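Local coordinates for SusD superfamily protein (Bacteroides fragilis NCTC 9343, PDB 3NQP), which probably binds sugars at the outer membrane, as a SusD family member thought to take part in glycan uptake, at residues Thr80-Phe85 and Leu492-Glu497; Asp110-Phe115 and Asp188-Gly193; Ile231-Leu236 and Leu387-Ile392; Glu335-Ala340 and Thr356-Asn361. One frame throughout, in Å; residues are numbered along the deposited sequence.

Contact 1 (Thr80-Phe85 and Leu492-Glu497)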
# COMPACT_ATOMS: atom_id res chain seq x y z
N THR A 80 -10.02 0.13 -18.11
CA THR A 80 -8.94 1.00 -17.65
C THR A 80 -8.72 0.96 -16.11
O THR A 80 -7.80 1.59 -15.59
CB THR A 80 -9.15 2.43 -18.10
OG1 THR A 80 -10.25 3.00 -17.40
CG2 THR A 80 -9.40 2.52 -19.65
N GLY A 81 -9.54 0.15 -15.43
CA GLY A 81 -9.38 -0.11 -14.00
C GLY A 81 -9.98 1.01 -13.15
O GLY A 81 -10.81 0.75 -12.27
N VAL A 82 -9.48 2.22 -13.41
CA VAL A 82 -10.02 3.46 -12.85
C VAL A 82 -10.24 4.42 -13.99
O VAL A 82 -9.69 4.23 -15.08
CB VAL A 82 -9.06 4.10 -11.81
CG1 VAL A 82 -8.78 3.10 -10.63
CG2 VAL A 82 -7.75 4.63 -12.43
N SER A 83 -11.05 5.45 -13.75
CA SER A 83 -11.31 6.51 -14.71
C SER A 83 -10.62 7.76 -14.26
O SER A 83 -10.27 7.89 -13.09
CB SER A 83 -12.80 6.83 -14.77
OG SER A 83 -13.52 5.66 -15.09
N LYS A 84 -10.47 8.70 -15.20
CA LYS A 84 -10.05 10.05 -14.94
C LYS A 84 -8.75 10.15 -14.19
O LYS A 84 -8.65 10.96 -13.25
CB LYS A 84 -11.15 10.84 -14.18
CG LYS A 84 -12.51 10.85 -14.86
CD LYS A 84 -13.53 11.85 -14.23
CE LYS A 84 -14.20 11.28 -12.95
NZ LYS A 84 -14.81 9.88 -13.05
N PHE A 85 -7.74 9.38 -14.62
CA PHE A 85 -6.44 9.35 -13.91
C PHE A 85 -6.60 9.12 -12.40
O PHE A 85 -5.90 9.69 -11.57
CB PHE A 85 -5.65 10.65 -14.15
CG PHE A 85 -5.09 10.78 -15.52
CD1 PHE A 85 -3.96 10.08 -15.88
CD2 PHE A 85 -5.67 11.65 -16.45
CE1 PHE A 85 -3.41 10.22 -17.12
CE2 PHE A 85 -5.13 11.80 -17.70
CZ PHE A 85 -4.01 11.08 -18.05
N LEU A 492 2.58 -2.99 -17.91
CA LEU A 492 3.21 -2.48 -16.70
C LEU A 492 2.54 -1.16 -16.27
O LEU A 492 2.43 -0.89 -15.06
CB LEU A 492 4.71 -2.26 -16.89
CG LEU A 492 5.64 -3.45 -17.18
CD1 LEU A 492 7.06 -2.93 -17.49
CD2 LEU A 492 5.62 -4.46 -16.02
N LEU A 493 2.12 -0.35 -17.27
CA LEU A 493 1.40 0.90 -17.09
C LEU A 493 -0.06 0.71 -17.44
O LEU A 493 -0.44 -0.24 -18.10
CB LEU A 493 2.03 2.06 -17.88
CG LEU A 493 3.54 2.27 -17.64
CD1 LEU A 493 4.10 3.39 -18.55
CD2 LEU A 493 3.86 2.53 -16.17
N TRP A 494 -0.90 1.60 -16.91
CA TRP A 494 -2.33 1.53 -17.09
C TRP A 494 -2.81 2.45 -18.23
O TRP A 494 -2.23 3.53 -18.49
CB TRP A 494 -3.03 1.90 -15.79
CG TRP A 494 -2.77 1.02 -14.60
CD1 TRP A 494 -1.58 0.49 -14.20
CD2 TRP A 494 -3.73 0.65 -13.61
NE1 TRP A 494 -1.75 -0.21 -13.01
CE2 TRP A 494 -3.06 -0.11 -12.63
CE3 TRP A 494 -5.11 0.91 -13.44
CZ2 TRP A 494 -3.72 -0.63 -11.50
CZ3 TRP A 494 -5.76 0.38 -12.33
CH2 TRP A 494 -5.07 -0.37 -11.37
N PRO A 495 -3.82 1.99 -18.98
CA PRO A 495 -4.30 2.84 -20.07
C PRO A 495 -5.30 3.87 -19.58
O PRO A 495 -5.76 3.81 -18.44
CB PRO A 495 -5.00 1.84 -20.97
CG PRO A 495 -5.61 0.83 -19.98
CD PRO A 495 -4.68 0.79 -18.81
N ILE A 496 -5.59 4.86 -20.41
CA ILE A 496 -6.68 5.78 -20.14
C ILE A 496 -7.86 5.51 -21.10
O ILE A 496 -7.68 4.93 -22.20
CB ILE A 496 -6.18 7.22 -20.12
CG1 ILE A 496 -5.65 7.63 -21.47
CG2 ILE A 496 -5.05 7.41 -19.02
CD1 ILE A 496 -5.40 9.13 -21.54
N GLU A 497 -9.04 5.95 -20.68
CA GLU A 497 -10.33 5.67 -21.35
C GLU A 497 -10.40 6.34 -22.72
O GLU A 497 -10.06 7.51 -22.86
CB GLU A 497 -11.55 6.29 -20.60
CG GLU A 497 -11.74 6.09 -19.18
CD GLU A 497 -10.98 7.10 -18.37
OE1 GLU A 497 -9.77 6.87 -18.26
OE2 GLU A 497 -11.54 8.09 -17.87
O HOH W 1 -6.89 4.43 -16.03
O HOH W 2 -7.87 7.26 -16.57

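Contact 2 (Asp110-Phe115 and Asp188-Gly193)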
# COMPACT_ATOMS: atom_id res chain seq x y z
N ASP A 110 6.03 31.41 11.33
CA ASP A 110 6.96 30.72 10.47
C ASP A 110 6.91 29.20 10.68
O ASP A 110 6.95 28.47 9.70
CB ASP A 110 8.38 31.19 10.71
CG ASP A 110 8.60 32.65 10.35
OD1 ASP A 110 7.72 33.35 9.79
OD2 ASP A 110 9.70 33.10 10.65
N GLU A 111 6.86 28.75 11.94
CA GLU A 111 6.84 27.31 12.28
C GLU A 111 5.63 26.59 11.70
O GLU A 111 5.79 25.54 11.11
CB GLU A 111 6.84 27.08 13.80
CG GLU A 111 8.23 27.29 14.43
CD GLU A 111 8.60 28.76 14.54
OE1 GLU A 111 7.68 29.61 14.61
OE2 GLU A 111 9.79 29.06 14.59
N MSE A 112 4.44 27.15 11.86
CA MSE A 112 3.24 26.52 11.33
C MSE A 112 3.21 26.58 9.81
O MSE A 112 2.84 25.61 9.17
CB MSE A 112 1.98 27.17 11.91
CG MSE A 112 0.67 26.53 11.38
SE MSE A 112 -0.89 27.24 12.25
CE MSE A 112 -0.78 26.47 14.01
N LYS A 113 3.58 27.72 9.24
CA LYS A 113 3.64 27.84 7.78
C LYS A 113 4.58 26.76 7.19
O LYS A 113 4.24 26.09 6.22
CB LYS A 113 4.10 29.24 7.39
CG LYS A 113 4.22 29.47 5.90
CD LYS A 113 5.08 30.68 5.58
CE LYS A 113 4.41 31.97 5.82
NZ LYS A 113 5.20 33.15 5.29
N ASN A 114 5.78 26.64 7.77
CA ASN A 114 6.78 25.72 7.27
C ASN A 114 6.29 24.27 7.47
O ASN A 114 6.51 23.42 6.61
CB ASN A 114 8.11 25.93 7.97
CG ASN A 114 8.81 27.19 7.54
OD1 ASN A 114 8.48 27.78 6.51
ND2 ASN A 114 9.78 27.61 8.33
N PHE A 115 5.63 23.99 8.60
CA PHE A 115 5.11 22.63 8.84
C PHE A 115 4.06 22.26 7.81
O PHE A 115 4.10 21.17 7.24
CB PHE A 115 4.55 22.45 10.24
CG PHE A 115 4.33 21.01 10.58
CD1 PHE A 115 5.39 20.23 11.00
CD2 PHE A 115 3.10 20.42 10.40
CE1 PHE A 115 5.21 18.90 11.27
CE2 PHE A 115 2.93 19.06 10.67
CZ PHE A 115 3.98 18.34 11.11
N ASP A 188 3.29 15.57 15.86
CA ASP A 188 1.96 16.08 16.30
C ASP A 188 2.12 17.46 16.93
O ASP A 188 1.67 17.67 18.05
CB ASP A 188 1.32 15.14 17.33
CG ASP A 188 -0.19 15.39 17.53
OD1 ASP A 188 -0.87 15.97 16.62
OD2 ASP A 188 -0.70 14.97 18.60
N PRO A 189 2.73 18.40 16.21
CA PRO A 189 3.17 19.63 16.84
C PRO A 189 2.05 20.56 17.33
O PRO A 189 2.31 21.37 18.19
CB PRO A 189 4.01 20.31 15.75
CG PRO A 189 3.48 19.79 14.47
CD PRO A 189 3.05 18.37 14.77
N TYR A 190 0.86 20.44 16.75
CA TYR A 190 -0.34 21.21 17.12
C TYR A 190 -1.40 20.34 17.77
O TYR A 190 -2.55 20.76 17.93
CB TYR A 190 -0.88 21.94 15.86
CG TYR A 190 0.23 22.79 15.31
CD1 TYR A 190 0.69 23.88 16.02
CD2 TYR A 190 0.90 22.43 14.15
CE1 TYR A 190 1.75 24.63 15.58
CE2 TYR A 190 1.99 23.18 13.70
CZ TYR A 190 2.40 24.27 14.42
OH TYR A 190 3.45 25.03 13.99
N LYS A 191 -1.03 19.12 18.16
CA LYS A 191 -1.92 18.23 18.90
C LYS A 191 -3.24 18.02 18.21
O LYS A 191 -4.28 17.97 18.87
CB LYS A 191 -2.16 18.79 20.32
CG LYS A 191 -0.88 19.05 21.10
CD LYS A 191 -0.05 17.78 21.26
CE LYS A 191 1.27 18.02 21.95
NZ LYS A 191 2.41 18.04 20.98
N ARG A 192 -3.20 17.89 16.88
CA ARG A 192 -4.39 17.65 16.08
C ARG A 192 -4.63 16.16 15.83
O ARG A 192 -5.73 15.75 15.45
CB ARG A 192 -4.26 18.33 14.71
CG ARG A 192 -3.81 19.79 14.74
CD ARG A 192 -4.91 20.73 15.13
NE ARG A 192 -5.75 21.10 13.98
CZ ARG A 192 -6.96 20.62 13.72
NH1 ARG A 192 -7.53 19.71 14.51
NH2 ARG A 192 -7.62 21.05 12.65
N GLY A 193 -3.60 15.32 15.98
CA GLY A 193 -3.77 13.90 15.67
C GLY A 193 -2.43 13.26 15.31
O GLY A 193 -1.87 13.47 14.23

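Contact 3 (Ile231-Leu236 and Leu387-Ile392)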
# COMPACT_ATOMS: atom_id res chain seq x y z
N ILE A 231 20.81 7.54 -1.48
CA ILE A 231 19.84 8.53 -1.00
C ILE A 231 18.66 7.82 -0.30
O ILE A 231 18.24 8.21 0.78
CB ILE A 231 19.32 9.39 -2.15
CG1 ILE A 231 20.49 10.25 -2.69
CG2 ILE A 231 18.10 10.26 -1.72
CD1 ILE A 231 20.21 10.99 -4.02
N ALA A 232 18.13 6.79 -0.92
CA ALA A 232 17.05 5.99 -0.30
C ALA A 232 17.50 5.48 1.04
O ALA A 232 16.76 5.56 2.04
CB ALA A 232 16.63 4.83 -1.22
N LYS A 233 18.73 4.97 1.08
CA LYS A 233 19.27 4.34 2.28
C LYS A 233 19.41 5.32 3.41
O LYS A 233 19.07 5.03 4.54
CB LYS A 233 20.62 3.73 1.99
CG LYS A 233 21.05 2.70 3.08
CD LYS A 233 22.44 2.10 2.74
CE LYS A 233 22.91 1.08 3.79
NZ LYS A 233 24.27 0.50 3.40
N THR A 234 19.93 6.50 3.11
CA THR A 234 20.11 7.50 4.12
C THR A 234 18.76 7.87 4.73
O THR A 234 18.65 8.05 5.93
CB THR A 234 20.82 8.76 3.50
OG1 THR A 234 22.16 8.36 3.15
CG2 THR A 234 20.87 9.95 4.49
N HIS A 235 17.72 8.03 3.91
CA HIS A 235 16.44 8.49 4.43
C HIS A 235 15.76 7.39 5.22
O HIS A 235 15.19 7.66 6.28
CB HIS A 235 15.58 9.08 3.29
CG HIS A 235 16.06 10.43 2.85
ND1 HIS A 235 15.92 11.54 3.66
CD2 HIS A 235 16.78 10.83 1.78
CE1 HIS A 235 16.51 12.59 3.08
NE2 HIS A 235 17.04 12.18 1.93
N LEU A 236 15.88 6.14 4.76
CA LEU A 236 15.24 5.05 5.52
C LEU A 236 15.95 4.83 6.86
O LEU A 236 15.30 4.53 7.86
CB LEU A 236 15.20 3.76 4.68
CG LEU A 236 14.28 3.90 3.47
CD1 LEU A 236 14.69 2.95 2.37
CD2 LEU A 236 12.78 3.70 3.86
N LEU A 387 12.16 -3.98 5.49
CA LEU A 387 12.20 -4.81 4.27
C LEU A 387 12.64 -4.01 3.05
O LEU A 387 13.21 -4.56 2.10
CB LEU A 387 10.87 -5.56 4.08
CG LEU A 387 10.65 -6.62 5.20
CD1 LEU A 387 9.25 -7.14 5.10
CD2 LEU A 387 11.69 -7.75 5.15
N THR A 388 12.41 -2.71 3.07
CA THR A 388 12.89 -1.81 2.03
C THR A 388 14.45 -1.70 2.12
O THR A 388 15.14 -1.75 1.09
CB THR A 388 12.14 -0.43 2.06
OG1 THR A 388 10.70 -0.62 2.06
CG2 THR A 388 12.50 0.40 0.85
N LEU A 389 14.99 -1.58 3.33
CA LEU A 389 16.44 -1.59 3.56
C LEU A 389 17.03 -2.95 3.24
O LEU A 389 18.14 -3.02 2.74
CB LEU A 389 16.75 -1.20 5.01
CG LEU A 389 16.68 0.30 5.30
CD1 LEU A 389 16.67 0.61 6.79
CD2 LEU A 389 17.80 1.02 4.61
N ALA A 390 16.28 -4.03 3.48
CA ALA A 390 16.73 -5.35 3.04
C ALA A 390 16.93 -5.41 1.50
O ALA A 390 17.91 -5.99 0.99
CB ALA A 390 15.77 -6.44 3.50
N GLU A 391 15.97 -4.84 0.77
CA GLU A 391 16.05 -4.81 -0.68
C GLU A 391 17.27 -3.98 -1.15
O GLU A 391 17.98 -4.40 -2.05
CB GLU A 391 14.76 -4.27 -1.28
CG GLU A 391 14.75 -4.30 -2.80
CD GLU A 391 13.40 -3.96 -3.36
OE1 GLU A 391 12.41 -4.18 -2.61
OE2 GLU A 391 13.34 -3.50 -4.53
N ILE A 392 17.53 -2.85 -0.49
CA ILE A 392 18.73 -2.04 -0.80
C ILE A 392 19.99 -2.88 -0.53
O ILE A 392 20.91 -2.94 -1.37
CB ILE A 392 18.76 -0.71 0.00
CG1 ILE A 392 17.65 0.24 -0.49
CG2 ILE A 392 20.13 -0.06 -0.12
CD1 ILE A 392 17.32 1.50 0.48

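Contact 4 (Glu335-Ala340 and Thr356-Asn361)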
# COMPACT_ATOMS: atom_id res chain seq x y z
N GLU A 335 -3.49 -16.14 11.66
CA GLU A 335 -4.82 -15.96 12.24
C GLU A 335 -5.11 -14.50 12.58
O GLU A 335 -6.25 -14.10 12.66
CB GLU A 335 -5.03 -16.90 13.46
CG GLU A 335 -4.90 -18.30 13.09
CD GLU A 335 -5.96 -18.74 12.07
OE1 GLU A 335 -7.19 -18.43 12.25
OE2 GLU A 335 -5.52 -19.41 11.11
N ALA A 336 -4.08 -13.65 12.71
CA ALA A 336 -4.34 -12.21 12.85
C ALA A 336 -4.92 -11.65 11.54
O ALA A 336 -5.75 -10.74 11.56
CB ALA A 336 -3.07 -11.47 13.23
N THR A 337 -4.47 -12.18 10.40
CA THR A 337 -4.87 -11.63 9.14
C THR A 337 -6.17 -12.26 8.66
O THR A 337 -7.02 -11.56 8.10
CB THR A 337 -3.73 -11.80 8.05
OG1 THR A 337 -2.48 -11.21 8.52
CG2 THR A 337 -4.18 -11.18 6.71
N PHE A 338 -6.29 -13.58 8.86
CA PHE A 338 -7.33 -14.35 8.28
C PHE A 338 -8.11 -15.21 9.30
O PHE A 338 -7.57 -15.63 10.32
CB PHE A 338 -6.74 -15.35 7.31
CG PHE A 338 -6.19 -14.77 6.05
CD1 PHE A 338 -7.02 -14.29 5.06
CD2 PHE A 338 -4.83 -14.84 5.80
CE1 PHE A 338 -6.49 -13.83 3.86
CE2 PHE A 338 -4.31 -14.34 4.59
CZ PHE A 338 -5.15 -13.88 3.64
N ILE A 339 -9.37 -15.48 8.97
CA ILE A 339 -10.10 -16.62 9.52
C ILE A 339 -10.44 -17.52 8.34
O ILE A 339 -10.75 -17.04 7.25
CB ILE A 339 -11.40 -16.24 10.32
CG1 ILE A 339 -11.96 -17.48 11.06
CG2 ILE A 339 -12.45 -15.55 9.39
CD1 ILE A 339 -13.17 -17.18 12.07
N ALA A 340 -10.36 -18.83 8.54
CA ALA A 340 -10.64 -19.78 7.46
C ALA A 340 -12.05 -20.38 7.62
O ALA A 340 -12.53 -20.59 8.75
CB ALA A 340 -9.58 -20.89 7.47
N THR A 356 -11.28 -17.98 2.76
CA THR A 356 -10.56 -17.24 3.74
C THR A 356 -11.15 -15.85 3.73
O THR A 356 -11.64 -15.40 2.70
CB THR A 356 -9.04 -17.22 3.43
OG1 THR A 356 -8.83 -16.56 2.18
CG2 THR A 356 -8.44 -18.65 3.41
N HIS A 357 -11.05 -15.15 4.87
CA HIS A 357 -11.78 -13.94 5.16
C HIS A 357 -10.91 -13.03 6.05
O HIS A 357 -10.30 -13.49 7.02
CB HIS A 357 -13.10 -14.33 5.87
CG HIS A 357 -13.81 -15.49 5.22
ND1 HIS A 357 -14.76 -15.32 4.24
CD2 HIS A 357 -13.71 -16.83 5.43
CE1 HIS A 357 -15.20 -16.51 3.85
NE2 HIS A 357 -14.59 -17.44 4.57
N VAL A 358 -10.76 -11.76 5.68
CA VAL A 358 -9.71 -10.95 6.26
C VAL A 358 -10.23 -10.19 7.46
O VAL A 358 -11.15 -9.35 7.35
CB VAL A 358 -9.10 -9.95 5.20
CG1 VAL A 358 -8.03 -9.07 5.86
CG2 VAL A 358 -8.49 -10.76 4.01
N ARG A 359 -9.62 -10.49 8.62
CA ARG A 359 -9.95 -9.83 9.87
C ARG A 359 -8.79 -8.97 10.42
O ARG A 359 -8.79 -8.59 11.59
CB ARG A 359 -10.37 -10.88 10.90
CG ARG A 359 -9.31 -11.91 11.18
CD ARG A 359 -9.65 -12.69 12.46
NE ARG A 359 -9.01 -14.00 12.43
CZ ARG A 359 -9.46 -15.04 13.13
NH1 ARG A 359 -10.51 -14.87 13.91
NH2 ARG A 359 -8.85 -16.24 13.04
N LYS A 360 -7.83 -8.65 9.54
CA LYS A 360 -6.61 -7.93 9.91
C LYS A 360 -6.88 -6.57 10.51
O LYS A 360 -6.18 -6.18 11.45
CB LYS A 360 -5.74 -7.73 8.67
CG LYS A 360 -4.31 -7.21 8.98
CD LYS A 360 -3.41 -7.29 7.74
CE LYS A 360 -2.05 -6.63 7.99
NZ LYS A 360 -1.10 -6.93 6.90
N ASN A 361 -7.86 -5.86 9.97
CA ASN A 361 -8.03 -4.42 10.24
C ASN A 361 -9.50 -4.00 10.05
O ASN A 361 -9.83 -3.12 9.28
CB ASN A 361 -7.06 -3.63 9.33
CG ASN A 361 -7.00 -2.15 9.63
OD1 ASN A 361 -7.11 -1.73 10.79
ND2 ASN A 361 -6.78 -1.35 8.57
O HOH W 3 -0.65 -9.70 6.99

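Contact 1 (Thr80-Phe85 and Leu492-Glu497)
E497 places its CG beside its own backbone N (chi1 -49°) and then bends at chi2 (85°). The two torsions carry its carboxylate back to the loop 80-85. There E497 OE2 accepts a hydrogen bond from K84 N at 2.9 Å. The bond is fairly straight at the hydrogen (164°), but the donor comes from above the carboxylate plane. The other oxygen, E497 OE1, takes a hydrogen bond from water 2 at 2.6 Å. That water in turn accepts from F85 N, so the carboxylate meets one backbone N-H directly and the next through water 2. T80 crosses E497 at about a right angle, with its CG2 3.6 Å from E497 N. This nitrogen is buried here and has no hydrogen-bond partner in the model. T80 OG1 turns back to its own loop and donates to V82 O at 2.7 Å. Water 1 lies between V82 O and P495 O. Beside this polar strip, W494 brings an edge of its indole near T80 O, 3.5 Å from CE3. I496 CG2 makes an off-centre CH-pi contact with F85, 3.8 Å from CE1. Y135 on helix 110-135 meets F85 edge-to-face and also touches I496. E497 holds the N-cap position before helix 498-503. The contact therefore ties the start of that helix to a loop some 400 residues earlier. The N-H and water donors, with K84 NZ 6.1 Å from E497 OE2 and not touching, would probably favour a charged carboxylate at E497.

Contact 2 (Asp110-Phe115 and Asp188-Gly193)
The Y190 ring is held between M112, a selenomethionine, on one face and P189 on the other. M112 CE sits 3.5 Å above the ring plane, offset toward the rim, in a CH-pi contact. P189 CB lies 4.0 Å off the opposite face. F115 CB comes to the edge of the same ring. The F115 ring has P189 CG centred over one face, 3.7 Å from its centroid, so P189 packs against both aromatic rings. F181 meets F115 edge-to-face. M112 runs out straight from the helix and then bends at chi3 (-72°), which brings CE over the tyrosine. Its selenium is 5.0 Å from the centroid of the Y190 ring, above the same face as CE, a Met-aromatic contact. The phenol end of Y190 reaches the helix backbone, with OH 3.1 Å from M112 CA. M112 N is also near, but at a poor angle for a hydrogen bond, and bonds instead to S109 OG. Residues 188-191 form a type I beta turn that presents P189 and Y190 to the helix. K191 N and K191 NZ reach D188 O from opposite faces of its plane. D188 OD1 receives G193 N at 2.9 Å on its syn side, tilted out of the carboxylate plane. R192 makes a salt bridge with D29 of helix 21-37, a helix that M112 also touches. No hydrogen bond links the two segments. The turn fixes its own shape with polar bonds, and its grip on the start of helix 110-135 is apolar and aromatic.

Contact 3 (Ile231-Leu236 and Leu387-Ile392)
L236 and I392 meet through their CD1 methyls, 3.5 Å apart, in the buried seam of a helix pair. Helices 228-241 and 382-396 run roughly antiparallel here, part of the largely helical SusD fold. The axes of 231-236 and 387-392 come within 10.3 Å, at 150° between their directions. I392 CD1 also touches A232 CB at 3.8 Å and lies near K233 N, so it rests on the backbone as well as on side chains. L389 sends CD2 between L236 CB, at 3.8 Å, and K233 CG. T388 adds its methyl, with CG2 3.7 Å from L236 CD1, the two side chains crossing at about a right angle. The methyl faces the partner helix because CG2 is anti to the backbone N of T388. The hydroxyl is turned the other way and bonds to W384 O, one turn earlier. Within 231-236 and 387-392 no hydrogen bond crosses the seam.

Further out, helix 200-216 packs on T388 through L212, and Y405 of helix 399-414 touches L389. E391 makes salt bridges with K216 and R458, which tie the second helix to its other neighbours. K233 has a fully extended chain. Its NZ forms a salt bridge with E396 OE2 and so links the same two helices further along, while its CG stays against L389 CD2 at 4.0 Å.

Contact 4 (Glu335-Ala340 and Thr356-Asn361)
I339 and H357 form the hydrogen-bonded pair of two antiparallel strands, with I339 N donating to H357 O at 2.9 Å, nearly straight (165°) and in the carbonyl plane. The return bond, H357 N to I339 O, is weak. R359 N donates to T337 O just beyond the strand end. Chi1 of 59° sets R359 CG between the backbone N and carbonyl carbon, and the chain, extended to NE, doubles back over 335-340. Its NE makes weak bonds to E335 O at 2.8 Å and F338 O at 3.0 Å; NH2 also reaches F338 O weakly. R359 NH2 forms a salt bridge with E335 OE1 at 2.9 Å, a weak bond, with carboxylate and guanidinium planes 84° apart. E335 OE2 bonds to Y324 OH. I339 CB lies over one guanidinium face, 3.6 Å from R359 CZ. The pairing belongs to the hairpin of strands 338-344 and 351-358, which R359 ties to helix 333-337. On one hairpin face F338 CE1 packs on V358 CG2 at 3.7 Å. H357 is on the other face, NE2 bonded to S341 OG. T337 and K360 lie side by side, bridged by water 3; T337 OG1 also bonds to R333 O, and K360 NZ to I447 O.

How the contacts relate
Contact 1 opens first, at residues 80-85, and closes last, at 492-497. Its loop encloses the other three contacts. Contact 2 opens soon after, on helix 110-135, and closes at 188-193. Contact 3 opens next, on helix 228-241. Contact 4 opens and closes at 335-340 and 356-361, before contact 3 closes on helix 382-396. So contact 4 nests in contact 3, contacts 2 and 3 follow in series, and none cross. Contact 4 is a local hairpin, contact 2 sets a turn against a helix, contact 3 pairs two helices, and contact 1 brings the C-terminal part back to a loop between N-terminal helices. None touch; contacts 3 and 4 are about 11 Å apart at their nearest atoms.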